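Local coordinates for trehalose-6-phosphate phosphatase related protein (PDB 1U02) that removes the phosphate from trehalose 6-phosphate to release free trehalose, using magnesium as cofactor, at residues Gly27-Ile32 against Leu56-Asn61. Residues are numbered along the deposited sequence; the frame is centred on the assembly and turned at random.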
# COMPACT_ATOMS: atom_id res chain seq x y z
N GLY A 27 1.76 14.54 13.85
CA GLY A 27 0.98 13.65 14.71
C GLY A 27 1.23 12.18 14.42
O GLY A 27 1.43 11.38 15.33
N LEU A 28 1.23 11.83 13.14
CA LEU A 28 1.46 10.45 12.74
C LEU A 28 2.91 10.06 13.01
O LEU A 28 3.19 8.94 13.44
CB LEU A 28 1.13 10.26 11.25
CG LEU A 28 1.33 8.84 10.70
CD1 LEU A 28 0.55 7.84 11.55
CD2 LEU A 28 0.87 8.77 9.24
N LEU A 29 3.84 10.99 12.78
CA LEU A 29 5.25 10.71 13.01
C LEU A 29 5.48 10.35 14.48
O LEU A 29 6.21 9.41 14.79
CB LEU A 29 6.11 11.93 12.63
CG LEU A 29 6.19 12.20 11.11
CD1 LEU A 29 6.85 13.55 10.84
CD2 LEU A 29 6.96 11.07 10.45
N SER A 30 4.83 11.08 15.39
CA SER A 30 4.97 10.83 16.82
C SER A 30 4.37 9.47 17.20
O SER A 30 5.00 8.68 17.91
CB SER A 30 4.29 11.95 17.61
OG SER A 30 4.20 11.65 19.00
N LEU A 31 3.17 9.20 16.71
CA LEU A 31 2.47 7.94 16.99
C LEU A 31 3.25 6.71 16.56
O LEU A 31 3.40 5.76 17.33
CB LEU A 31 1.11 7.92 16.28
CG LEU A 31 -0.06 8.62 16.95
CD1 LEU A 31 -1.24 8.64 15.99
CD2 LEU A 31 -0.44 7.88 18.24
N ILE A 32 3.73 6.71 15.32
CA ILE A 32 4.48 5.57 14.81
C ILE A 32 5.85 5.49 15.46
O ILE A 32 6.35 4.40 15.73
CB ILE A 32 4.60 5.65 13.26
CG1 ILE A 32 3.21 5.63 12.63
CG2 ILE A 32 5.40 4.47 12.74
CD1 ILE A 32 2.39 4.39 12.98
N LEU A 56 7.14 8.74 5.43
CA LEU A 56 7.28 8.38 6.84
C LEU A 56 8.75 8.03 7.12
O LEU A 56 9.08 6.85 7.28
CB LEU A 56 6.40 7.16 7.12
CG LEU A 56 6.11 6.68 8.53
CD1 LEU A 56 5.16 7.67 9.20
CD2 LEU A 56 5.46 5.29 8.48
N PRO A 57 9.63 9.03 7.22
CA PRO A 57 11.05 8.79 7.47
C PRO A 57 11.44 8.29 8.86
O PRO A 57 12.25 8.91 9.56
CB PRO A 57 11.70 10.13 7.11
CG PRO A 57 10.66 11.12 7.56
CD PRO A 57 9.33 10.48 7.18
N LEU A 58 10.86 7.16 9.25
CA LEU A 58 11.13 6.57 10.56
C LEU A 58 11.80 5.22 10.39
O LEU A 58 11.78 4.62 9.31
CB LEU A 58 9.82 6.36 11.33
CG LEU A 58 8.97 7.60 11.62
CD1 LEU A 58 7.65 7.16 12.25
CD2 LEU A 58 9.73 8.54 12.54
N ASP A 59 12.39 4.73 11.48
CA ASP A 59 13.07 3.45 11.47
C ASP A 59 12.06 2.32 11.67
O ASP A 59 11.84 1.86 12.80
CB ASP A 59 14.12 3.41 12.58
CG ASP A 59 14.81 2.07 12.69
OD1 ASP A 59 15.21 1.51 11.65
OD2 ASP A 59 14.96 1.58 13.84
N ILE A 60 11.42 1.91 10.58
CA ILE A 60 10.44 0.83 10.63
C ILE A 60 10.60 -0.04 9.39
O ILE A 60 11.20 0.39 8.41
CB ILE A 60 8.97 1.34 10.65
CG1 ILE A 60 8.82 2.59 9.77
CG2 ILE A 60 8.54 1.62 12.08
CD1 ILE A 60 8.88 2.32 8.31
N ASN A 61 10.07 -1.26 9.45
CA ASN A 61 10.14 -2.17 8.32
C ASN A 61 8.95 -1.95 7.41
O ASN A 61 7.94 -1.37 7.82
CB ASN A 61 10.16 -3.63 8.81
CG ASN A 61 11.45 -3.99 9.51
OD1 ASN A 61 12.53 -3.57 9.10
ND2 ASN A 61 11.35 -4.78 10.57
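L29 and I32, one turn apart on helix 26-38, pack against L56, P57 and L58, where the chain leaves helix 49-55 and runs toward strand 61-64. The contact belongs to the Rossmann-like core of the HAD fold: strands 3-7, 40-44 and 61-64 lie side by side and parallel, and helices 26-38 and 49-55 lie in the beta-alpha-beta crossovers that link them in turn. No hydrogen bond joins the two segments; the side chains meet one another through apolar groups alone, and one leucine methyl also packs against a backbone carbonyl oxygen.

L58 makes the tightest of these contacts. Its CD1 reaches the helix between two residues, 3.5 Å from CG2 of I32 and close to the backbone O of L29, and the side chains of I32 and L58 cross nearly at right angles. With chi1 of I32 at -61°, CG1 stands beside the backbone N and CG2 is anti to it, a setting that brings the CG2 methyl to the loop, where it also touches CD2 of L56 and CG2 of I60. L29 uses its CD2 methyl, set 4.0 Å from CD1 of L56, and the two leucine side chains run antiparallel alongside each other. That methyl also meets the pyrrolidine ring of P57, whose CD lies 4.1 Å away. Deeper in, L28 adds a looser touch on L56; L28 also packs on L12 and V13 and lies close to Y8, which probably binds substrate, while L56 continues the apolar layer onto I43 of strand 40-44.

Within 56-61 the backbone bends sharply, with inverse gamma turns centred on P57 and D59. The first is closed by a bond from N of L58 to O of L56 at 2.7 Å; the second has a weak bond from N of I60 to O of L58.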